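Alpha-L-rhamnosidase (Klebsiella oxytoca, PDB 4XHC) hydrolyses alpha-L-rhamnosides, releasing terminal alpha-L-rhamnose, as a two-domain glycoside hydrolase of family GH78. Local coordinates at residues A[273-287]-A[294-308]. Numbering follows the deposited sequence.
Sequences LFAGHTREDGMVSAN and VIADDTFLFDYSLFF. With RAM (alpha-L-rhamnopyranose), chain C.
Asp-297 OD2 is gripped from opposite faces of its carboxylate plane: Asn-287 ND2 reaches it across the contact at 3.2 Å, on the anti side, and Thr-299 OG1 comes from above the plane. Two donors on this one oxygen probably restrict the rotation of the carboxylate, while Asn-287 OD1 accepts a hydrogen bond from Arg-244 NE. The backbones beneath are joined by Asp-297 N to Asn-287 O (3.0 Å, N-H...O 166°) and by Ala-286 N to Thr-299 O. Beside them Ser-285 OG donates to Asp-297 O at 2.8 Å, in the carbonyl plane. A water extends this seam, donating to Val-284 O and accepting from Leu-301 N.

Phe-300, its ring swung beside its own backbone N (chi1 -61°), offers one face to Arg-279, whose CD lies 3.9 Å from the ring centroid, a CH-pi contact, and whose CZ lies 4.7 Å away, a cation-pi contact. Arg-279 NE and NH2 grip Asp-281 OD1 and OD2 side-on, one to each oxygen, in a salt bridge that holds the guanidinium. Met-283 runs out extended past Phe-300, setting CE 3.6 Å from Ser-305 CB. At the far end, His-277 ND1 accepts from Ala-296 N, which sits 32° out of the imidazole plane.

Ala-286 packs on Leu-301 and Tyr-304, and Tyr-304 OH donates to rhamnose O4 at 2.6 Å. The contact thus joins strand 277-279 and the loop after it to strand 295-296, the following loop and the start of helix 302-319, beside the sugar pocket of the six-hairpin, (alpha/alpha)6-type catalytic domain of GH78.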
loop_
_atom_site.group_PDB
_atom_site.type_symbol
_atom_site.label_atom_id
_atom_site.label_comp_id
_atom_site.label_asym_id
_atom_site.label_seq_id
_atom_site.Cartn_x
_atom_site.Cartn_y
_atom_site.Cartn_z
ATOM N N LEU A 273 -0.454 -19.325 28.891
ATOM C CA LEU A 273 -0.944 -19.333 27.525
ATOM C C LEU A 273 -0.841 -20.738 26.924
ATOM O O LEU A 273 -1.825 -21.272 26.421
ATOM C CB LEU A 273 -0.181 -18.326 26.655
ATOM C CG LEU A 273 -0.554 -16.850 26.828
ATOM C CD1 LEU A 273 0.440 -15.963 26.097
ATOM C CD2 LEU A 273 -1.964 -16.579 26.333
ATOM N N PHE A 274 0.343 -21.337 26.988
ATOM C CA PHE A 274 0.530 -22.701 26.491
ATOM C C PHE A 274 -0.369 -23.704 27.214
ATOM O O PHE A 274 -0.880 -24.622 26.590
ATOM C CB PHE A 274 1.981 -23.147 26.632
ATOM C CG PHE A 274 2.887 -22.594 25.578
ATOM C CD1 PHE A 274 2.885 -23.132 24.303
ATOM C CD2 PHE A 274 3.742 -21.542 25.858
ATOM C CE1 PHE A 274 3.724 -22.632 23.323
ATOM C CE2 PHE A 274 4.576 -21.031 24.884
ATOM C CZ PHE A 274 4.570 -21.576 23.614
ATOM N N ALA A 275 -0.572 -23.517 28.514
ATOM C CA ALA A 275 -1.430 -24.405 29.291
ATOM C C ALA A 275 -2.930 -24.201 29.021
ATOM O O ALA A 275 -3.728 -25.121 29.208
ATOM C CB ALA A 275 -1.146 -24.229 30.777
ATOM N N GLY A 276 -3.303 -22.993 28.602
ATOM C CA GLY A 276 -4.707 -22.587 28.496
ATOM C C GLY A 276 -5.447 -23.034 27.248
ATOM O O GLY A 276 -6.679 -22.977 27.198
ATOM N N HIS A 277 -4.702 -23.444 26.227
ATOM C CA HIS A 277 -5.312 -23.933 25.003
ATOM C C HIS A 277 -4.437 -25.025 24.420
ATOM O O HIS A 277 -3.380 -24.752 23.852
ATOM C CB HIS A 277 -5.511 -22.783 24.013
ATOM C CG HIS A 277 -6.403 -23.119 22.857
ATOM N ND1 HIS A 277 -6.358 -22.435 21.665
ATOM C CD2 HIS A 277 -7.356 -24.067 22.707
ATOM C CE1 HIS A 277 -7.243 -22.943 20.829
ATOM N NE2 HIS A 277 -7.862 -23.936 21.437
ATOM N N THR A 278 -4.887 -26.264 24.592
ATOM C CA THR A 278 -4.106 -27.450 24.255
ATOM C C THR A 278 -4.827 -28.331 23.254
ATOM O O THR A 278 -5.982 -28.065 22.891
ATOM C CB THR A 278 -3.845 -28.321 25.507
ATOM O OG1 THR A 278 -5.063 -28.955 25.933
ATOM C CG2 THR A 278 -3.294 -27.474 26.648
ATOM N N ARG A 279 -4.135 -29.377 22.804
ATOM C CA ARG A 279 -4.774 -30.427 22.027
ATOM C C ARG A 279 -5.698 -31.148 22.993
ATOM O O ARG A 279 -5.485 -31.081 24.198
ATOM C CB ARG A 279 -3.735 -31.372 21.428
ATOM C CG ARG A 279 -4.264 -32.194 20.260
ATOM C CD ARG A 279 -3.148 -32.834 19.454
ATOM N NE ARG A 279 -2.474 -33.871 20.223
ATOM C CZ ARG A 279 -1.388 -34.529 19.830
ATOM N NH1 ARG A 279 -0.817 -34.274 18.661
ATOM N NH2 ARG A 279 -0.868 -35.446 20.626
ATOM N N GLU A 280 -6.722 -31.822 22.485
ATOM C CA GLU A 280 -7.758 -32.382 23.357
ATOM C C GLU A 280 -7.212 -33.473 24.274
ATOM O O GLU A 280 -7.700 -33.638 25.382
ATOM C CB GLU A 280 -8.973 -32.867 22.543
ATOM C CG GLU A 280 -9.325 -34.350 22.651
ATOM C CD GLU A 280 -10.556 -34.732 21.837
ATOM O OE1 GLU A 280 -11.638 -34.146 22.075
ATOM O OE2 GLU A 280 -10.439 -35.626 20.957
ATOM N N ASP A 281 -6.195 -34.204 23.820
ATOM C CA ASP A 281 -5.519 -35.194 24.668
ATOM C C ASP A 281 -4.555 -34.571 25.690
ATOM O O ASP A 281 -3.877 -35.297 26.411
ATOM C CB ASP A 281 -4.783 -36.235 23.811
ATOM C CG ASP A 281 -3.532 -35.681 23.137
ATOM O OD1 ASP A 281 -3.343 -34.444 23.091
ATOM O OD2 ASP A 281 -2.724 -36.494 22.650
ATOM N N GLY A 282 -4.477 -33.241 25.733
ATOM C CA GLY A 282 -3.683 -32.532 26.738
ATOM C C GLY A 282 -2.307 -32.038 26.304
ATOM O O GLY A 282 -1.652 -31.343 27.069
ATOM N N MET A 283 -1.857 -32.382 25.097
ATOM C CA MET A 283 -0.541 -31.918 24.619
ATOM C C MET A 283 -0.514 -30.426 24.269
ATOM O O MET A 283 -1.387 -29.925 23.562
ATOM C CB MET A 283 -0.067 -32.717 23.391
ATOM C CG MET A 283 1.420 -32.538 23.089
ATOM S SD MET A 283 1.932 -33.527 21.681
ATOM C CE MET A 283 3.643 -33.026 21.447
ATOM N N VAL A 284 0.513 -29.737 24.748
ATOM C CA VAL A 284 0.679 -28.322 24.462
ATOM C C VAL A 284 1.237 -28.130 23.052
ATOM O O VAL A 284 1.969 -28.979 22.542
ATOM C CB VAL A 284 1.599 -27.612 25.486
ATOM C CG1 VAL A 284 1.074 -27.780 26.898
ATOM C CG2 VAL A 284 3.031 -28.111 25.379
ATOM N N SER A 285 0.855 -27.024 22.423
ATOM C CA SER A 285 1.313 -26.703 21.084
ATOM C C SER A 285 2.743 -26.198 21.092
ATOM O O SER A 285 3.285 -25.836 22.136
ATOM C CB SER A 285 0.385 -25.669 20.451
ATOM O OG SER A 285 -0.938 -26.171 20.436
ATOM N N ALA A 286 3.350 -26.182 19.915
ATOM C CA ALA A 286 4.706 -25.691 19.769
ATOM C C ALA A 286 4.739 -24.170 19.895
ATOM O O ALA A 286 5.728 -23.608 20.379
ATOM C CB ALA A 286 5.282 -26.122 18.434
ATOM N N ASN A 287 3.658 -23.517 19.457
ATOM C CA ASN A 287 3.542 -22.055 19.509
ATOM C C ASN A 287 2.098 -21.571 19.671
ATOM O O ASN A 287 1.146 -22.304 19.368
ATOM C CB ASN A 287 4.141 -21.444 18.248
ATOM C CG ASN A 287 3.419 -21.886 16.997
ATOM O OD1 ASN A 287 2.505 -21.228 16.545
ATOM N ND2 ASN A 287 3.819 -23.014 16.444
ATOM N N VAL A 294 -6.565 -15.631 21.725
ATOM C CA VAL A 294 -5.591 -16.682 21.980
ATOM C C VAL A 294 -5.966 -17.937 21.190
ATOM O O VAL A 294 -6.998 -18.554 21.458
ATOM C CB VAL A 294 -5.498 -17.018 23.483
ATOM C CG1 VAL A 294 -4.540 -18.182 23.713
ATOM C CG2 VAL A 294 -5.057 -15.796 24.274
ATOM N N ILE A 295 -5.143 -18.286 20.199
ATOM C CA ILE A 295 -5.293 -19.546 19.473
ATOM C C ILE A 295 -3.951 -20.256 19.467
ATOM O O ILE A 295 -2.942 -19.683 19.062
ATOM C CB ILE A 295 -5.744 -19.376 18.001
ATOM C CG1 ILE A 295 -6.959 -18.444 17.880
ATOM C CG2 ILE A 295 -6.086 -20.730 17.384
ATOM C CD1 ILE A 295 -6.659 -17.119 17.201
ATOM N N ALA A 296 -3.953 -21.516 19.878
ATOM C CA ALA A 296 -2.754 -22.323 19.915
ATOM C C ALA A 296 -2.645 -23.019 18.572
ATOM O O ALA A 296 -3.651 -23.425 17.978
ATOM C CB ALA A 296 -2.838 -23.337 21.039
ATOM N N ASP A 297 -1.425 -23.150 18.085
ATOM C CA ASP A 297 -1.219 -23.643 16.737
ATOM C C ASP A 297 -1.540 -25.124 16.677
ATOM O O ASP A 297 -1.550 -25.799 17.705
ATOM C CB ASP A 297 0.224 -23.368 16.299
ATOM C CG ASP A 297 0.411 -23.417 14.782
ATOM O OD1 ASP A 297 -0.560 -23.197 14.019
ATOM O OD2 ASP A 297 1.552 -23.684 14.355
ATOM N N ASP A 298 -1.811 -25.622 15.474
ATOM C CA ASP A 298 -1.947 -27.063 15.241
ATOM C C ASP A 298 -0.601 -27.727 14.869
ATOM O O ASP A 298 -0.565 -28.660 14.079
ATOM C CB ASP A 298 -3.016 -27.339 14.177
ATOM C CG ASP A 298 -2.677 -26.741 12.820
ATOM O OD1 ASP A 298 -1.539 -26.266 12.609
ATOM O OD2 ASP A 298 -3.562 -26.756 11.947
ATOM N N THR A 299 0.493 -27.249 15.457
ATOM C CA THR A 299 1.831 -27.793 15.226
ATOM C C THR A 299 2.323 -28.341 16.546
ATOM O O THR A 299 2.331 -27.624 17.544
ATOM C CB THR A 299 2.802 -26.691 14.758
ATOM O OG1 THR A 299 2.371 -26.190 13.492
ATOM C CG2 THR A 299 4.227 -27.212 14.629
ATOM N N PHE A 300 2.716 -29.609 16.565
ATOM C CA PHE A 300 3.077 -30.269 17.818
ATOM C C PHE A 300 4.440 -30.907 17.697
ATOM O O PHE A 300 4.664 -31.696 16.799
ATOM C CB PHE A 300 2.005 -31.291 18.194
ATOM C CG PHE A 300 0.659 -30.668 18.404
ATOM C CD1 PHE A 300 0.339 -30.074 19.623
ATOM C CD2 PHE A 300 -0.272 -30.627 17.371
ATOM C CE1 PHE A 300 -0.895 -29.474 19.816
ATOM C CE2 PHE A 300 -1.509 -30.034 17.562
ATOM C CZ PHE A 300 -1.820 -29.450 18.781
ATOM N N LEU A 301 5.333 -30.550 18.622
ATOM C CA LEU A 301 6.708 -31.025 18.635
ATOM C C LEU A 301 7.059 -31.745 19.948
ATOM O O LEU A 301 6.823 -31.246 21.043
ATOM C CB LEU A 301 7.660 -29.854 18.399
ATOM C CG LEU A 301 7.654 -29.259 16.980
ATOM C CD1 LEU A 301 8.315 -27.893 16.963
ATOM C CD2 LEU A 301 8.335 -30.179 15.970
ATOM N N PHE A 302 7.626 -32.936 19.820
ATOM C CA PHE A 302 8.012 -33.762 20.959
ATOM C C PHE A 302 8.835 -32.976 21.976
ATOM O O PHE A 302 8.536 -33.012 23.170
ATOM C CB PHE A 302 8.797 -34.957 20.438
ATOM C CG PHE A 302 9.210 -35.957 21.493
ATOM C CD1 PHE A 302 8.334 -36.953 21.918
ATOM C CD2 PHE A 302 10.505 -35.951 21.997
ATOM C CE1 PHE A 302 8.731 -37.901 22.846
ATOM C CE2 PHE A 302 10.901 -36.886 22.933
ATOM C CZ PHE A 302 10.014 -37.865 23.358
ATOM N N ASP A 303 9.850 -32.255 21.502
ATOM C CA ASP A 303 10.785 -31.569 22.401
ATOM C C ASP A 303 10.189 -30.319 23.035
ATOM O O ASP A 303 10.316 -30.114 24.245
ATOM C CB ASP A 303 12.158 -31.269 21.741
ATOM C CG ASP A 303 12.063 -30.482 20.428
ATOM O OD1 ASP A 303 11.018 -30.526 19.737
ATOM O OD2 ASP A 303 13.084 -29.858 20.053
ATOM N N TYR A 304 9.519 -29.502 22.228
ATOM C CA TYR A 304 8.881 -28.283 22.726
ATOM C C TYR A 304 7.795 -28.568 23.765
ATOM O O TYR A 304 7.639 -27.813 24.726
ATOM C CB TYR A 304 8.306 -27.467 21.563
ATOM C CG TYR A 304 9.330 -26.645 20.811
ATOM C CD1 TYR A 304 10.671 -27.014 20.787
ATOM C CD2 TYR A 304 8.952 -25.517 20.099
ATOM C CE1 TYR A 304 11.603 -26.268 20.107
ATOM C CE2 TYR A 304 9.886 -24.777 19.403
ATOM C CZ TYR A 304 11.206 -25.163 19.413
ATOM O OH TYR A 304 12.156 -24.439 18.739
ATOM N N SER A 305 7.057 -29.658 23.582
ATOM C CA SER A 305 6.081 -30.087 24.584
ATOM C C SER A 305 6.765 -30.395 25.917
ATOM O O SER A 305 6.376 -29.873 26.952
ATOM C CB SER A 305 5.292 -31.311 24.098
ATOM O OG SER A 305 4.732 -32.009 25.193
ATOM N N LEU A 306 7.796 -31.229 25.872
ATOM C CA LEU A 306 8.553 -31.570 27.074
ATOM C C LEU A 306 9.211 -30.362 27.739
ATOM O O LEU A 306 9.423 -30.371 28.946
ATOM C CB LEU A 306 9.627 -32.605 26.757
ATOM C CG LEU A 306 9.108 -34.022 26.555
ATOM C CD1 LEU A 306 10.101 -34.850 25.754
ATOM C CD2 LEU A 306 8.798 -34.680 27.894
ATOM N N PHE A 307 9.539 -29.332 26.959
ATOM C CA PHE A 307 10.186 -28.148 27.509
ATOM C C PHE A 307 9.262 -27.348 28.414
ATOM O O PHE A 307 9.740 -26.554 29.221
ATOM C CB PHE A 307 10.746 -27.231 26.411
ATOM C CG PHE A 307 11.960 -27.777 25.692
ATOM C CD1 PHE A 307 12.902 -28.556 26.341
ATOM C CD2 PHE A 307 12.176 -27.456 24.361
ATOM C CE1 PHE A 307 14.010 -29.038 25.662
ATOM C CE2 PHE A 307 13.288 -27.925 23.679
ATOM C CZ PHE A 307 14.205 -28.721 24.330
ATOM N N PHE A 308 7.958 -27.562 28.304
ATOM C CA PHE A 308 7.035 -26.986 29.269
ATOM C C PHE A 308 7.477 -27.324 30.696
ATOM O O PHE A 308 7.414 -26.478 31.597
ATOM C CB PHE A 308 5.612 -27.490 29.035
ATOM C CG PHE A 308 4.578 -26.783 29.864
ATOM C CD1 PHE A 308 3.978 -25.620 29.400
ATOM C CD2 PHE A 308 4.214 -27.268 31.114
ATOM C CE1 PHE A 308 3.029 -24.961 30.166
ATOM C CE2 PHE A 308 3.268 -26.613 31.883
ATOM C CZ PHE A 308 2.673 -25.461 31.408
HETATM C C1 RAM C . 11.114 -21.474 13.348
HETATM C C2 RAM C . 11.738 -20.388 14.203
HETATM C C3 RAM C . 11.414 -20.607 15.669
HETATM C C4 RAM C . 11.545 -22.085 15.995
HETATM C C5 RAM C . 10.452 -22.844 15.262
HETATM C C6 RAM C . 10.856 -24.244 14.871
HETATM O O1 RAM C . 10.600 -20.886 12.218
HETATM O O2 RAM C . 13.140 -20.488 14.020
HETATM O O3 RAM C . 12.294 -19.848 16.501
HETATM O O4 RAM C . 11.399 -22.299 17.386
HETATM O O5 RAM C . 10.076 -22.141 14.058
HETATM O O HOH W 1 4.395 -28.986 21.050
#